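Local coordinates for protein alpha-1,3-glucanase (Bacillus circulans, PDB 5ZRU) that hydrolyses alpha-1,3-glucan, this chain being the GH87 catalytic unit, and probably binds carbohydrate, at residues Q117-D122 with N403-A408; F323-Y328 with Q358-S363; G442-N447 with S480-K485. One frame throughout, in Å; residues are numbered along the deposited sequence.

Interaction 1 (Q117-D122 with N403-A408); sequences QYFSSD and NNWRAA
Phe119 and Trp405 meet edge to edge. Their side chains cross at about a right angle, and CZ of Phe119 lies 4.1 Å from CZ3 of Trp405. The contact joins the beta-sandwich part of the catalytic unit, which holds strand 117-119, to a turn of the parallel beta-helix. Trp405 is turned so that CG sits between its backbone N and carbonyl carbon (chi1 43°). This sends the indole toward strand 117-119, where it also stacks on Phe135. CH2 of Trp405 lies 3.9 Å from CG of Gln117. The chain of Gln117 bends at chi2, and its amide NE2 bonds Asp126.

Arg406 is fully extended and runs past the CE1 edge of Phe119. NH1 comes near the plane of that ring, 4.2 Å from CE1, and the guanidinium stands nearly upright to it. NH2 reaches to 2.7 Å from the backbone O of Asp122. The carboxylate of Asp122 lies farther off, with OD2 5.0 Å from NH2, and is bonded to Tyr468. Arg406 also lies close to Asp375, a calcium ligand, and to Arg291. The join is thus apolar at its buried end. At the Arg406 end, the carbonyl and the acidic groups probably offset the two positive charges.

Interaction 2 (F323-Y328 with Q358-S363); sequences FWVGDY and QGTSNS
NE2 of Gln358 is gripped by two carbonyls, O of Asp327 and O of Val385. The first bond links stacked turns of a parallel beta-helix. Strand 323-325 pairs with strand 354-357, and both segments run on from these strands into loops. The bond to Asp327 O is 2.9 Å long and nearly straight (168°). It runs almost along the axis of that carbonyl and within the amide plane of Gln358. On the other arm, OE1 bonds OG of Ser383. The amide is therefore fixed in rotation.

In Gln358, CG is anti to the carbonyl carbon (chi1 -77°), which lays it against Tyr328, 3.5 Å from CZ. The bend at chi2 then turns the amide to Asp327 O. The amide and phenol planes are nearly parallel, 14° apart. CB of Gln358 packs on CA of Gly326 at 3.8 Å. A water joins the backbones as well, accepting from N of Asp327 and donating to O of Gln358.

Farther along, OG1 of Thr360 lies 3.4 Å from CG1 of Val325 and makes its bond to O of Ala357. The ring of Tyr328 is held from its own segment: NE1 of Trp324 donates to its OH at 2.8 Å, in the indole plane.

Interaction 3 (G442-N447 with S480-K485); sequences GYHFQN and SNDPIK. With SO4 (sulfate ion), chain D.
With CG anti to its carbonyl carbon (chi1 -65°), His444 turns its ring toward Asp482, while Lys485 bends at chi3 (69°) to bring its amine to Gln446. Both pairs bridge loops that follow neighbouring strands of the parallel beta-helix, 435-437 and 475-478. ND1 of His444 donates to OD2 of Asp482 at 2.7 Å, almost straight (176°). The acceptor lies in the imidazole plane. It is met on the anti side of the carboxylate, whose plane stands steeply to the ring. NE2 of His444 is bonded to O of Phe440. Bonds at both nitrogens are consistent with a positively charged ring.

At the other end, NZ of Lys485 donates to O of Gln446 at 2.7 Å. The Lys485 and Gln446 side chains lie alongside each other. Between these polar ends, Phe445 is buried. Its CE2 touches CD1 of Ile484 at 3.7 Å, and O of Pro483 approaches the ring edge.

A sulfate, probably from the crystallisation liquor, sits on the backbone of 442-447. N of His444 bonds O4 at 2.9 Å and N of Gln446 bonds O2 at 2.8 Å, each nearly straight. A water spans the two segments, 2.9 Å from N of Phe445, from which it accepts, and 2.8 Å from O of Pro483, to which it donates.

In the fold
Interactions 2 and 3 both tie one turn of the beta-helix to the next, about 30 residues on. Interaction 1 brings together distant parts of the sequence and joins the beta-sandwich part to the beta-helix. Interactions 1 and 2 are mostly buried. Interaction 3 lies farther out, with its centre about 25 Å from the chain centre, and is only partly buried. The chemistry follows. Interaction 1 packs aromatic edges and one arginine. Interaction 2 depends on an amide locked by neutral hydrogen bonds. Interaction 3 uses a His-carboxylate bond and a lysine, and its backbone N-H groups hold a sulfate. None of the three touch; the nearest atoms of interactions 2 and 3 are about 6 Å apart.

Interaction 1 (Q117-D122 with N403-A408)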
loop_
_atom_site.group_PDB
_atom_site.type_symbol
_atom_site.label_atom_id
_atom_site.label_comp_id
_atom_site.label_asym_id
_atom_site.label_seq_id
_atom_site.Cartn_x
_atom_site.Cartn_y
_atom_site.Cartn_z
ATOM N N GLN A 117 -5.657 13.195 -5.833
ATOM C CA GLN A 117 -4.463 13.642 -6.543
ATOM C C GLN A 117 -4.792 13.679 -8.027
ATOM O O GLN A 117 -5.535 12.829 -8.519
ATOM C CB GLN A 117 -3.272 12.701 -6.309
ATOM C CG GLN A 117 -2.735 12.714 -4.887
ATOM C CD GLN A 117 -1.808 13.890 -4.661
ATOM O OE1 GLN A 117 -0.620 13.804 -4.955
ATOM N NE2 GLN A 117 -2.348 14.997 -4.144
ATOM N N TYR A 118 -4.219 14.649 -8.749
ATOM C CA TYR A 118 -4.693 14.966 -10.092
ATOM C C TYR A 118 -3.551 14.899 -11.103
ATOM O O TYR A 118 -2.451 15.396 -10.844
ATOM C CB TYR A 118 -5.365 16.353 -10.103
ATOM C CG TYR A 118 -6.566 16.446 -9.180
ATOM C CD1 TYR A 118 -7.843 16.115 -9.636
ATOM C CD2 TYR A 118 -6.426 16.866 -7.853
ATOM C CE1 TYR A 118 -8.943 16.200 -8.801
ATOM C CE2 TYR A 118 -7.524 16.957 -7.008
ATOM C CZ TYR A 118 -8.780 16.618 -7.489
ATOM O OH TYR A 118 -9.870 16.702 -6.658
ATOM N N PHE A 119 -3.816 14.294 -12.263
ATOM C CA PHE A 119 -2.752 13.951 -13.203
ATOM C C PHE A 119 -3.016 14.518 -14.590
ATOM O O PHE A 119 -3.975 14.121 -15.259
ATOM C CB PHE A 119 -2.574 12.432 -13.273
ATOM C CG PHE A 119 -2.010 11.851 -12.005
ATOM C CD1 PHE A 119 -0.635 11.798 -11.803
ATOM C CD2 PHE A 119 -2.856 11.416 -10.990
ATOM C CE1 PHE A 119 -0.106 11.289 -10.617
ATOM C CE2 PHE A 119 -2.339 10.902 -9.799
ATOM C CZ PHE A 119 -0.963 10.845 -9.610
ATOM N N SER A 120 -2.145 15.428 -15.025
ATOM C CA SER A 120 -2.020 15.798 -16.431
ATOM C C SER A 120 -0.670 15.387 -17.000
ATOM O O SER A 120 -0.382 15.654 -18.173
ATOM C CB SER A 120 -2.236 17.305 -16.605
ATOM O OG SER A 120 -1.386 18.034 -15.742
ATOM N N SER A 121 0.157 14.747 -16.185
ATOM C CA SER A 121 1.455 14.204 -16.540
ATOM C C SER A 121 1.726 13.060 -15.576
ATOM O O SER A 121 0.832 12.628 -14.836
ATOM C CB SER A 121 2.544 15.286 -16.456
ATOM O OG SER A 121 2.749 15.668 -15.099
ATOM N N ASP A 122 2.971 12.593 -15.539
ATOM C CA ASP A 122 3.339 11.576 -14.563
ATOM C C ASP A 122 3.680 12.163 -13.196
ATOM O O ASP A 122 4.193 11.442 -12.336
ATOM C CB ASP A 122 4.508 10.729 -15.077
ATOM C CG ASP A 122 5.792 11.525 -15.249
ATOM O OD1 ASP A 122 5.795 12.759 -15.032
ATOM O OD2 ASP A 122 6.808 10.894 -15.616
ATOM N N ASN A 403 -5.789 -2.183 -4.413
ATOM C CA ASN A 403 -6.234 -0.830 -4.769
ATOM C C ASN A 403 -5.083 0.137 -5.032
ATOM O O ASN A 403 -5.244 1.347 -4.874
ATOM C CB ASN A 403 -7.165 -0.243 -3.706
ATOM C CG ASN A 403 -8.392 -1.099 -3.468
ATOM O OD1 ASN A 403 -8.553 -1.665 -2.388
ATOM N ND2 ASN A 403 -9.258 -1.204 -4.472
ATOM N N ASN A 404 -3.918 -0.381 -5.435
ATOM C CA ASN A 404 -2.837 0.488 -5.898
ATOM C C ASN A 404 -3.375 1.391 -7.006
ATOM O O ASN A 404 -4.096 0.926 -7.889
ATOM C CB ASN A 404 -1.685 -0.352 -6.436
ATOM C CG ASN A 404 -0.359 0.058 -5.876
ATOM O OD1 ASN A 404 -0.034 -0.302 -4.753
ATOM N ND2 ASN A 404 0.414 0.814 -6.639
ATOM N N TRP A 405 -3.080 2.697 -6.949
ATOM C CA TRP A 405 -3.566 3.603 -7.992
ATOM C C TRP A 405 -2.443 4.228 -8.811
ATOM O O TRP A 405 -2.693 5.152 -9.592
ATOM C CB TRP A 405 -4.474 4.692 -7.415
ATOM C CG TRP A 405 -4.059 5.357 -6.126
ATOM C CD1 TRP A 405 -4.329 4.928 -4.856
ATOM C CD2 TRP A 405 -3.343 6.592 -5.990
ATOM N NE1 TRP A 405 -3.818 5.816 -3.940
ATOM C CE2 TRP A 405 -3.204 6.846 -4.611
ATOM C CE3 TRP A 405 -2.802 7.503 -6.901
ATOM C CZ2 TRP A 405 -2.532 7.964 -4.118
ATOM C CZ3 TRP A 405 -2.139 8.630 -6.410
ATOM C CH2 TRP A 405 -2.014 8.850 -5.032
ATOM N N ARG A 406 -1.218 3.749 -8.657
ATOM C CA ARG A 406 -0.137 4.137 -9.550
ATOM C C ARG A 406 0.917 3.043 -9.525
ATOM O O ARG A 406 1.175 2.452 -8.473
ATOM C CB ARG A 406 0.484 5.477 -9.136
ATOM C CG ARG A 406 1.674 5.872 -10.002
ATOM C CD ARG A 406 2.240 7.221 -9.607
ATOM N NE ARG A 406 3.326 7.588 -10.503
ATOM C CZ ARG A 406 3.950 8.758 -10.473
ATOM N NH1 ARG A 406 3.592 9.672 -9.585
ATOM N NH2 ARG A 406 4.935 9.007 -11.333
ATOM N N ALA A 407 1.514 2.778 -10.682
ATOM C CA ALA A 407 2.651 1.843 -10.794
ATOM C C ALA A 407 2.162 0.441 -10.407
ATOM O O ALA A 407 1.088 0.018 -10.858
ATOM C CB ALA A 407 3.848 2.360 -9.996
ATOM N N ALA A 408 2.913 -0.317 -9.601
ATOM C CA ALA A 408 2.624 -1.734 -9.423
ATOM C C ALA A 408 2.480 -2.101 -7.952
ATOM O O ALA A 408 2.991 -1.422 -7.063
ATOM C CB ALA A 408 3.717 -2.602 -10.057
#

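Interaction 2 (F323-Y328 with Q358-S363)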
loop_
_atom_site.group_PDB
_atom_site.type_symbol
_atom_site.label_atom_id
_atom_site.label_comp_id
_atom_site.label_asym_id
_atom_site.label_seq_id
_atom_site.Cartn_x
_atom_site.Cartn_y
_atom_site.Cartn_z
ATOM N N PHE A 323 6.917 3.520 4.381
ATOM C CA PHE A 323 8.302 3.322 4.790
ATOM C C PHE A 323 9.224 3.738 3.654
ATOM O O PHE A 323 9.013 3.329 2.511
ATOM C CB PHE A 323 8.611 1.835 5.093
ATOM C CG PHE A 323 7.945 1.298 6.330
ATOM C CD1 PHE A 323 6.579 1.038 6.349
ATOM C CD2 PHE A 323 8.691 1.037 7.462
ATOM C CE1 PHE A 323 5.970 0.516 7.489
ATOM C CE2 PHE A 323 8.095 0.517 8.597
ATOM C CZ PHE A 323 6.742 0.256 8.615
ATOM N N TRP A 324 10.282 4.484 3.967
ATOM C CA TRP A 324 11.388 4.668 3.021
ATOM C C TRP A 324 12.687 4.284 3.723
ATOM O O TRP A 324 13.221 5.056 4.525
ATOM C CB TRP A 324 11.454 6.097 2.485
ATOM C CG TRP A 324 12.386 6.185 1.318
ATOM C CD1 TRP A 324 13.751 6.329 1.351
ATOM C CD2 TRP A 324 12.022 6.092 -0.064
ATOM N NE1 TRP A 324 14.251 6.338 0.061
ATOM C CE2 TRP A 324 13.205 6.207 -0.821
ATOM C CE3 TRP A 324 10.799 5.941 -0.738
ATOM C CZ2 TRP A 324 13.203 6.160 -2.221
ATOM C CZ3 TRP A 324 10.802 5.900 -2.127
ATOM C CH2 TRP A 324 11.992 6.011 -2.851
ATOM N N VAL A 325 13.187 3.084 3.440
ATOM C CA VAL A 325 14.353 2.547 4.135
ATOM C C VAL A 325 15.582 2.907 3.311
ATOM O O VAL A 325 15.754 2.415 2.195
ATOM C CB VAL A 325 14.233 1.033 4.339
ATOM C CG1 VAL A 325 15.374 0.506 5.218
ATOM C CG2 VAL A 325 12.889 0.730 4.979
ATOM N N GLY A 326 16.430 3.776 3.853
ATOM C CA GLY A 326 17.609 4.172 3.108
ATOM C C GLY A 326 18.383 5.312 3.727
ATOM O O GLY A 326 17.803 6.290 4.211
ATOM N N ASP A 327 19.706 5.187 3.706
ATOM C CA ASP A 327 20.595 6.189 4.272
ATOM C C ASP A 327 21.003 7.203 3.217
ATOM O O ASP A 327 21.494 6.825 2.148
ATOM C CB ASP A 327 21.851 5.545 4.845
ATOM C CG ASP A 327 22.855 6.578 5.295
ATOM O OD1 ASP A 327 22.466 7.454 6.102
ATOM O OD2 ASP A 327 24.013 6.521 4.836
ATOM N N TYR A 328 20.837 8.489 3.542
ATOM C CA TYR A 328 21.339 9.576 2.710
ATOM C C TYR A 328 22.297 10.480 3.471
ATOM O O TYR A 328 22.696 11.526 2.948
ATOM C CB TYR A 328 20.169 10.390 2.136
ATOM C CG TYR A 328 19.253 9.507 1.342
ATOM C CD1 TYR A 328 19.478 9.280 -0.011
ATOM C CD2 TYR A 328 18.197 8.841 1.959
ATOM C CE1 TYR A 328 18.668 8.439 -0.735
ATOM C CE2 TYR A 328 17.375 7.996 1.242
ATOM C CZ TYR A 328 17.607 7.803 -0.102
ATOM O OH TYR A 328 16.791 6.956 -0.820
ATOM N N GLN A 358 18.722 2.306 -1.409
ATOM C CA GLN A 358 20.065 2.638 -0.909
ATOM C C GLN A 358 20.782 1.426 -0.317
ATOM O O GLN A 358 21.434 1.520 0.730
ATOM C CB GLN A 358 19.987 3.764 0.128
ATOM C CG GLN A 358 19.784 5.135 -0.483
ATOM C CD GLN A 358 20.985 5.541 -1.302
ATOM O OE1 GLN A 358 21.026 5.328 -2.517
ATOM N NE2 GLN A 358 21.985 6.114 -0.639
ATOM N N GLY A 359 20.651 0.278 -0.976
ATOM C CA GLY A 359 21.365 -0.907 -0.564
ATOM C C GLY A 359 20.748 -1.689 0.573
ATOM O O GLY A 359 21.385 -2.624 1.069
ATOM N N THR A 360 19.555 -1.315 1.024
ATOM C CA THR A 360 18.804 -2.148 1.956
ATOM C C THR A 360 18.817 -3.589 1.469
ATOM O O THR A 360 18.500 -3.862 0.306
ATOM C CB THR A 360 17.361 -1.645 2.056
ATOM O OG1 THR A 360 17.348 -0.286 2.517
ATOM C CG2 THR A 360 16.562 -2.529 3.002
ATOM N N SER A 361 19.184 -4.512 2.360
ATOM C CA SER A 361 19.440 -5.898 1.984
ATOM C C SER A 361 18.865 -6.854 3.021
ATOM O O SER A 361 18.634 -6.493 4.180
ATOM C CB SER A 361 20.948 -6.173 1.826
ATOM O OG SER A 361 21.487 -5.420 0.753
ATOM N N ASN A 362 18.625 -8.091 2.568
ATOM C CA ASN A 362 18.204 -9.185 3.437
ATOM C C ASN A 362 16.999 -8.804 4.281
ATOM O O ASN A 362 16.843 -9.278 5.406
ATOM C CB ASN A 362 19.360 -9.639 4.330
ATOM C CG ASN A 362 20.501 -10.194 3.529
ATOM O OD1 ASN A 362 20.326 -11.153 2.783
ATOM N ND2 ASN A 362 21.674 -9.580 3.654
ATOM N N SER A 363 16.133 -7.956 3.734
ATOM C CA SER A 363 15.031 -7.373 4.478
ATOM C C SER A 363 13.707 -7.842 3.887
ATOM O O SER A 363 13.649 -8.330 2.754
ATOM C CB SER A 363 15.128 -5.842 4.469
ATOM O OG SER A 363 16.312 -5.409 5.126
HETATM O O HOH W 1 20.928 2.585 3.083
#

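Interaction 3 (G442-N447 with S480-K485)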
loop_
_atom_site.group_PDB
_atom_site.type_symbol
_atom_site.label_atom_id
_atom_site.label_comp_id
_atom_site.label_asym_id
_atom_site.label_seq_id
_atom_site.Cartn_x
_atom_site.Cartn_y
_atom_site.Cartn_z
ATOM N N GLY A 442 21.025 3.992 -10.447
ATOM C CA GLY A 442 21.577 2.995 -9.547
ATOM C C GLY A 442 21.872 1.672 -10.228
ATOM O O GLY A 442 22.047 1.581 -11.443
ATOM N N TYR A 443 21.924 0.619 -9.410
ATOM C CA TYR A 443 22.224 -0.716 -9.910
ATOM C C TYR A 443 21.018 -1.317 -10.606
ATOM O O TYR A 443 19.879 -1.138 -10.161
ATOM C CB TYR A 443 22.633 -1.645 -8.773
ATOM C CG TYR A 443 23.748 -1.117 -7.925
ATOM C CD1 TYR A 443 25.075 -1.375 -8.249
ATOM C CD2 TYR A 443 23.475 -0.366 -6.795
ATOM C CE1 TYR A 443 26.099 -0.899 -7.460
ATOM C CE2 TYR A 443 24.481 0.112 -6.003
ATOM C CZ TYR A 443 25.791 -0.151 -6.338
ATOM O OH TYR A 443 26.786 0.338 -5.530
ATOM N N HIS A 444 21.276 -2.053 -11.690
ATOM C CA HIS A 444 20.234 -2.847 -12.335
ATOM C C HIS A 444 20.522 -4.331 -12.117
ATOM O O HIS A 444 20.837 -4.719 -10.984
ATOM C CB HIS A 444 20.110 -2.435 -13.804
ATOM C CG HIS A 444 19.635 -1.023 -13.959
ATOM N ND1 HIS A 444 20.074 -0.176 -14.957
ATOM C CD2 HIS A 444 18.777 -0.298 -13.202
ATOM C CE1 HIS A 444 19.493 1.003 -14.814
ATOM N NE2 HIS A 444 18.697 0.954 -13.759
ATOM N N PHE A 445 20.408 -5.177 -13.149
ATOM C CA PHE A 445 20.324 -6.621 -12.930
ATOM C C PHE A 445 21.534 -7.390 -13.444
ATOM O O PHE A 445 21.466 -8.619 -13.547
ATOM C CB PHE A 445 19.042 -7.182 -13.568
ATOM C CG PHE A 445 17.782 -6.586 -13.000
ATOM C CD1 PHE A 445 17.327 -6.966 -11.740
ATOM C CD2 PHE A 445 17.076 -5.625 -13.703
ATOM C CE1 PHE A 445 16.183 -6.396 -11.199
ATOM C CE2 PHE A 445 15.941 -5.051 -13.170
ATOM C CZ PHE A 445 15.496 -5.440 -11.917
ATOM N N GLN A 446 22.632 -6.706 -13.764
ATOM C CA GLN A 446 23.756 -7.385 -14.406
ATOM C C GLN A 446 24.337 -8.473 -13.509
ATOM O O GLN A 446 24.755 -9.529 -13.998
ATOM C CB GLN A 446 24.839 -6.376 -14.779
ATOM C CG GLN A 446 26.071 -7.028 -15.388
ATOM C CD GLN A 446 27.147 -6.026 -15.753
ATOM O OE1 GLN A 446 27.013 -5.278 -16.724
ATOM N NE2 GLN A 446 28.224 -6.007 -14.973
ATOM N N ASN A 447 24.373 -8.236 -12.198
ATOM C CA ASN A 447 24.886 -9.215 -11.248
ATOM C C ASN A 447 23.773 -9.918 -10.479
ATOM O O ASN A 447 23.988 -10.391 -9.359
ATOM C CB ASN A 447 25.876 -8.547 -10.297
ATOM C CG ASN A 447 27.112 -8.059 -11.025
ATOM O OD1 ASN A 447 27.690 -8.789 -11.830
ATOM N ND2 ASN A 447 27.504 -6.821 -10.773
ATOM N N SER A 480 14.047 -0.983 -19.984
ATOM C CA SER A 480 14.102 0.427 -20.348
ATOM C C SER A 480 15.483 0.801 -20.873
ATOM O O SER A 480 15.613 1.441 -21.923
ATOM C CB SER A 480 13.763 1.283 -19.127
ATOM O OG SER A 480 12.964 0.546 -18.184
ATOM N N ASN A 481 16.534 0.440 -20.136
ATOM C CA ASN A 481 17.875 0.794 -20.564
ATOM C C ASN A 481 18.722 -0.473 -20.501
ATOM O O ASN A 481 19.173 -0.971 -21.535
ATOM C CB ASN A 481 18.379 1.967 -19.720
ATOM C CG ASN A 481 19.758 1.750 -19.157
ATOM O OD1 ASN A 481 20.776 1.899 -19.858
ATOM N ND2 ASN A 481 19.815 1.395 -17.881
ATOM N N ASP A 482 18.868 -1.048 -19.333
ATOM C CA ASP A 482 19.590 -2.300 -19.180
ATOM C C ASP A 482 18.632 -3.486 -19.295
ATOM O O ASP A 482 17.409 -3.317 -19.256
ATOM C CB ASP A 482 20.311 -2.319 -17.838
ATOM C CG ASP A 482 21.567 -1.460 -17.835
ATOM O OD1 ASP A 482 22.258 -1.381 -18.877
ATOM O OD2 ASP A 482 21.871 -0.886 -16.781
ATOM N N PRO A 483 19.149 -4.702 -19.467
ATOM C CA PRO A 483 18.265 -5.865 -19.611
ATOM C C PRO A 483 17.624 -6.290 -18.295
ATOM O O PRO A 483 18.106 -6.000 -17.199
ATOM C CB PRO A 483 19.200 -6.962 -20.142
ATOM C CG PRO A 483 20.574 -6.519 -19.732
ATOM C CD PRO A 483 20.553 -5.028 -19.795
ATOM N N ILE A 484 16.494 -6.970 -18.427
ATOM C CA ILE A 484 15.923 -7.760 -17.342
ATOM C C ILE A 484 16.464 -9.171 -17.492
ATOM O O ILE A 484 16.335 -9.778 -18.561
ATOM C CB ILE A 484 14.384 -7.752 -17.392
ATOM C CG1 ILE A 484 13.824 -6.323 -17.479
ATOM C CG2 ILE A 484 13.794 -8.517 -16.189
ATOM C CD1 ILE A 484 13.985 -5.525 -16.223
ATOM N N LYS A 485 17.076 -9.694 -16.429
ATOM C CA LYS A 485 17.853 -10.925 -16.508
ATOM C C LYS A 485 17.670 -11.772 -15.253
ATOM O O LYS A 485 17.694 -11.246 -14.139
ATOM C CB LYS A 485 19.337 -10.589 -16.697
ATOM C CG LYS A 485 20.274 -11.750 -16.568
ATOM C CD LYS A 485 21.684 -11.390 -17.048
ATOM C CE LYS A 485 22.390 -10.398 -16.144
ATOM N NZ LYS A 485 23.870 -10.404 -16.432
HETATM S S SO4 D . 24.285 -3.033 -13.487
HETATM O O1 SO4 D . 24.603 -2.747 -14.889
HETATM O O2 SO4 D . 23.183 -3.977 -13.444
HETATM O O3 SO4 D . 25.452 -3.611 -12.821
HETATM O O4 SO4 D . 23.905 -1.787 -12.823
HETATM O O HOH W 2 20.419 -5.062 -16.036
#